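Local atomic coordinates of thioesterase (Streptomyces sp. WAC02707, PDB entry 6VAP), a protein that acts as the type II thioesterase of the borrelidin biosynthetic cluster, probably hydrolysing unproductive acyl groups from carrier proteins of the polyketide synthase. Residues I28-A33 and A101-E106; E75-L80 and A108-S113. All coordinates share one frame; numbering follows the deposited sequence.

Interaction 1 of 2, residues I28-A33 and A101-E106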
# COMPACT_ATOMS: atom_id res chain seq x y z
N ILE A 28 8.06 3.66 -1.53
CA ILE A 28 6.89 3.75 -2.40
C ILE A 28 5.69 3.40 -1.56
O ILE A 28 5.65 2.31 -1.00
CB ILE A 28 7.02 2.80 -3.59
CG1 ILE A 28 8.34 3.08 -4.36
CG2 ILE A 28 5.82 2.95 -4.54
CD1 ILE A 28 8.81 1.89 -5.14
N CYS A 29 4.71 4.29 -1.50
CA CYS A 29 3.56 4.18 -0.60
C CYS A 29 2.28 4.00 -1.39
O CYS A 29 1.97 4.84 -2.25
CB CYS A 29 3.46 5.44 0.27
SG CYS A 29 4.91 5.62 1.33
N LEU A 30 1.53 2.96 -1.07
CA LEU A 30 0.33 2.57 -1.78
C LEU A 30 -0.86 2.85 -0.88
O LEU A 30 -0.99 2.25 0.19
CB LEU A 30 0.38 1.08 -2.15
CG LEU A 30 1.39 0.63 -3.24
CD1 LEU A 30 1.37 1.51 -4.45
CD2 LEU A 30 2.84 0.60 -2.63
N PRO A 31 -1.75 3.74 -1.28
CA PRO A 31 -2.91 4.02 -0.44
C PRO A 31 -3.90 2.87 -0.40
O PRO A 31 -3.95 2.03 -1.30
CB PRO A 31 -3.54 5.23 -1.12
CG PRO A 31 -2.46 5.84 -1.89
CD PRO A 31 -1.61 4.71 -2.36
N HIS A 32 -4.74 2.90 0.64
CA HIS A 32 -5.87 1.98 0.78
C HIS A 32 -6.98 2.28 -0.23
O HIS A 32 -6.93 3.27 -0.96
CB HIS A 32 -6.48 2.09 2.18
CG HIS A 32 -6.74 3.50 2.60
ND1 HIS A 32 -5.74 4.40 2.92
CD2 HIS A 32 -7.91 4.19 2.66
CE1 HIS A 32 -6.29 5.56 3.23
NE2 HIS A 32 -7.59 5.47 3.04
N ALA A 33 -8.01 1.43 -0.23
CA ALA A 33 -9.19 1.69 -1.06
C ALA A 33 -9.85 3.01 -0.67
O ALA A 33 -10.03 3.31 0.50
CB ALA A 33 -10.20 0.56 -0.91
N ALA A 101 -1.69 -2.74 0.59
CA ALA A 101 -0.74 -3.79 0.97
C ALA A 101 -0.69 -4.91 -0.07
O ALA A 101 0.37 -5.44 -0.39
CB ALA A 101 -1.11 -4.35 2.36
N THR A 102 -1.85 -5.28 -0.60
CA THR A 102 -1.86 -6.29 -1.65
C THR A 102 -1.19 -5.77 -2.91
O THR A 102 -0.39 -6.47 -3.55
CB THR A 102 -3.30 -6.74 -1.92
OG1 THR A 102 -3.90 -7.24 -0.73
CG2 THR A 102 -3.32 -7.85 -3.03
N LEU A 103 -1.50 -4.53 -3.29
CA LEU A 103 -0.81 -3.91 -4.41
C LEU A 103 0.69 -3.87 -4.17
O LEU A 103 1.46 -4.21 -5.07
CB LEU A 103 -1.36 -2.52 -4.66
CG LEU A 103 -0.71 -1.74 -5.80
CD1 LEU A 103 -0.74 -2.54 -7.10
CD2 LEU A 103 -1.43 -0.43 -5.98
N ALA A 104 1.11 -3.48 -2.96
CA ALA A 104 2.53 -3.44 -2.64
C ALA A 104 3.17 -4.80 -2.79
O ALA A 104 4.31 -4.89 -3.26
CB ALA A 104 2.77 -2.91 -1.23
N PHE A 105 2.46 -5.86 -2.40
CA PHE A 105 3.00 -7.19 -2.51
C PHE A 105 3.13 -7.59 -3.97
O PHE A 105 4.10 -8.26 -4.33
CB PHE A 105 2.11 -8.18 -1.77
CG PHE A 105 2.32 -9.62 -2.19
CD1 PHE A 105 3.39 -10.36 -1.69
CD2 PHE A 105 1.44 -10.23 -3.02
CE1 PHE A 105 3.56 -11.67 -2.05
CE2 PHE A 105 1.60 -11.54 -3.38
CZ PHE A 105 2.67 -12.27 -2.89
N GLU A 106 2.14 -7.26 -4.79
CA GLU A 106 2.19 -7.58 -6.21
C GLU A 106 3.30 -6.82 -6.90
O GLU A 106 3.99 -7.37 -7.77
CB GLU A 106 0.82 -7.26 -6.82
CG GLU A 106 -0.26 -8.25 -6.49
CD GLU A 106 0.06 -9.65 -7.05
OE1 GLU A 106 0.85 -9.72 -7.99
OE2 GLU A 106 -0.47 -10.63 -6.51
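Leu-103 is the first residue of 101-106 to meet the strand end at 28-33, and it does so through one branch of its side chain: its CD2 lies 3.7 Å from Leu-30 CD1. The two isobutyl groups cross at about a right angle, and the branch points are also close, with Leu-30 CG 4.1 Å from Leu-103 CG. On the helix side this follows from CG standing anti to the backbone N (chi1 179°), on a residue whose CB already points at the strand. Leu-30 in turn has CG anti to its carbonyl carbon (chi1 -70°), and its CB is directed at the helix.

The setting is that of an alpha/beta hydrolase. Strand 26-30 pairs in parallel with strand 92-97, where Leu-30 and Phe-95 share a backbone hydrogen bond, and helix 99-113 follows the probable nucleophile elbow around Ser-98, whose residues Leu-30 also touches.

At Ala-104 the other methyl branch of Leu-30 makes contact. Its CD2 is 3.8 Å from Ala-104 CB and 4.1 Å from Ala-104 CA. Consistent with the small Ala-104 side chain, the CA atoms of Leu-30 and Ala-104 are 6.5 Å apart, the nearest CA pair of the two segments. No hydrogen bond crosses between the segments. Beyond them, Ala-104 packs on Leu-121 of strand 120-124, while Leu-30 touches Val-56 of strand 52-56.

Interaction 2 of 2, residues E75-L80 and A108-S113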
# COMPACT_ATOMS: atom_id res chain seq x y z
N GLU A 75 -4.16 -5.22 -12.61
CA GLU A 75 -4.14 -4.15 -13.60
C GLU A 75 -3.51 -2.91 -13.02
O GLU A 75 -2.71 -2.25 -13.69
CB GLU A 75 -5.56 -3.85 -14.10
CG GLU A 75 -6.12 -4.92 -15.02
CD GLU A 75 -7.63 -4.87 -15.12
OE1 GLU A 75 -8.24 -5.90 -15.48
OE2 GLU A 75 -8.21 -3.80 -14.83
N LEU A 76 -3.85 -2.56 -11.77
CA LEU A 76 -3.15 -1.48 -11.09
C LEU A 76 -1.64 -1.71 -11.11
O LEU A 76 -0.86 -0.81 -11.44
CB LEU A 76 -3.64 -1.33 -9.64
CG LEU A 76 -4.83 -0.39 -9.44
CD1 LEU A 76 -5.52 -0.72 -8.11
CD2 LEU A 76 -4.41 1.04 -9.47
N ALA A 77 -1.22 -2.91 -10.71
CA ALA A 77 0.21 -3.24 -10.70
C ALA A 77 0.84 -3.21 -12.09
O ALA A 77 1.93 -2.66 -12.29
CB ALA A 77 0.41 -4.62 -10.08
N ASN A 78 0.19 -3.85 -13.06
CA ASN A 78 0.77 -3.92 -14.39
C ASN A 78 0.94 -2.54 -14.99
O ASN A 78 1.94 -2.28 -15.67
CB ASN A 78 -0.11 -4.80 -15.26
CG ASN A 78 0.07 -6.28 -14.97
OD1 ASN A 78 1.09 -6.70 -14.43
ND2 ASN A 78 -0.94 -7.08 -15.35
N GLN A 79 -0.03 -1.65 -14.79
CA GLN A 79 0.11 -0.28 -15.28
C GLN A 79 1.13 0.51 -14.45
O GLN A 79 1.89 1.34 -14.99
CB GLN A 79 -1.25 0.43 -15.24
CG GLN A 79 -2.22 -0.04 -16.30
CD GLN A 79 -3.39 0.90 -16.47
OE1 GLN A 79 -3.25 2.11 -16.39
NE2 GLN A 79 -4.55 0.35 -16.70
N LEU A 80 1.18 0.25 -13.14
CA LEU A 80 2.02 1.06 -12.27
C LEU A 80 3.48 0.64 -12.35
O LEU A 80 4.36 1.49 -12.21
CB LEU A 80 1.51 0.96 -10.84
CG LEU A 80 2.34 1.57 -9.74
CD1 LEU A 80 2.56 3.07 -9.99
CD2 LEU A 80 1.62 1.33 -8.40
N ALA A 108 6.00 -5.89 -5.40
CA ALA A 108 7.23 -6.53 -4.94
C ALA A 108 7.56 -7.75 -5.79
O ALA A 108 8.71 -7.97 -6.18
CB ALA A 108 7.11 -6.90 -3.47
N ARG A 109 6.55 -8.57 -6.07
CA ARG A 109 6.73 -9.72 -6.93
C ARG A 109 7.32 -9.31 -8.26
O ARG A 109 8.22 -9.99 -8.77
CB ARG A 109 5.39 -10.41 -7.15
CG ARG A 109 4.96 -11.39 -6.11
CD ARG A 109 3.57 -11.97 -6.45
NE ARG A 109 3.50 -13.40 -6.19
CZ ARG A 109 2.46 -14.16 -6.51
NH1 ARG A 109 1.41 -13.61 -7.12
NH2 ARG A 109 2.46 -15.44 -6.19
N ARG A 110 6.84 -8.20 -8.82
CA ARG A 110 7.33 -7.74 -10.12
C ARG A 110 8.75 -7.15 -10.06
O ARG A 110 9.54 -7.30 -10.99
CB ARG A 110 6.34 -6.73 -10.68
CG ARG A 110 5.05 -7.36 -11.14
CD ARG A 110 3.90 -6.38 -11.06
NE ARG A 110 2.69 -6.89 -11.75
CZ ARG A 110 1.83 -7.74 -11.19
NH1 ARG A 110 2.04 -8.21 -9.97
NH2 ARG A 110 0.77 -8.15 -11.86
N PHE A 111 9.07 -6.44 -8.98
CA PHE A 111 10.43 -5.94 -8.81
C PHE A 111 11.42 -7.09 -8.76
O PHE A 111 12.44 -7.06 -9.46
CB PHE A 111 10.53 -5.09 -7.55
CG PHE A 111 10.07 -3.67 -7.75
CD1 PHE A 111 10.80 -2.78 -8.54
CD2 PHE A 111 8.94 -3.20 -7.12
CE1 PHE A 111 10.41 -1.49 -8.72
CE2 PHE A 111 8.53 -1.88 -7.28
CZ PHE A 111 9.25 -1.02 -8.09
N GLU A 112 11.11 -8.12 -7.96
CA GLU A 112 12.02 -9.25 -7.79
C GLU A 112 12.18 -10.03 -9.08
O GLU A 112 13.29 -10.41 -9.44
CB GLU A 112 11.52 -10.16 -6.68
CG GLU A 112 11.49 -9.49 -5.29
CD GLU A 112 11.62 -10.51 -4.15
OE1 GLU A 112 11.55 -11.75 -4.42
OE2 GLU A 112 11.81 -10.07 -2.99
N SER A 113 11.08 -10.28 -9.81
CA SER A 113 11.22 -10.98 -11.08
C SER A 113 12.07 -10.19 -12.07
O SER A 113 12.70 -10.76 -12.96
CB SER A 113 9.83 -11.25 -11.67
OG SER A 113 9.23 -12.36 -10.99
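Ala-77 and Arg-110 mark the nearest backbone approach of the two helical segments, their CA atoms 8.4 Å apart, and the long arginine side chain spans that separation. Arg-110 has its CB directed at the opposing helix and runs extended from CG to NE, which delivers the guanidinium to Ala-77 and Asn-78. The Ala-77 methyl sits over the centre of one guanidinium face, with CB 3.6 Å from Arg-110 CZ.

The edge of the same group meets Asn-78. Two nitrogens grip a single oxygen side-on: Arg-110 NH2 donates to Asn-78 OD1 at 3.0 Å (N-H...O 153°), and Arg-110 NE donates to that OD1 at 3.1 Å (145°). The oxygen lies in the guanidinium plane, whereas both donors reach it from one face of the amide, whose plane is turned 49° from the guanidinium. NH2 stands well above the carbonyl plane, off the lone pairs; NE is tilted from it less.

The charge is met by acids next to the segments, Glu-106 OE1 at NH1 and Asp-74 OD1 at NH2, salt bridges that together with Asn-78 fix the rotation of the group. Arg-110 also touches Phe-81 of helix 73-87. Deeper in, Phe-111 meets Phe-81 edge-to-face and packs on Leu-84 and on Leu-94 of strand 92-97, so the seam between helices 73-87 and 99-113 lies against the central sheet.

Helix 99-113 serves both contacts, whose centres lie about 11 Å apart. Interaction 1 is core, its centre about 2 Å from the centre of the chain, and joins the helix to a sheet strand through buried aliphatic groups alone. Interaction 2, its centre about 13 Å from that point, is partly buried and joins helix to helix; there an alanine methyl and a polar, solvent-accessible asparagine share one arginine. The two abut directly: Leu-103 CD1 packs 3.7 Å from the backbone N of Ala-77, and, between apolar side chains, Leu-30 CD1 lies 4.0 Å from Leu-80 CD2. Chemistry therefore passes from leucine packing at the sheet to hydrogen bonds and charge at the outer side of the helix pair.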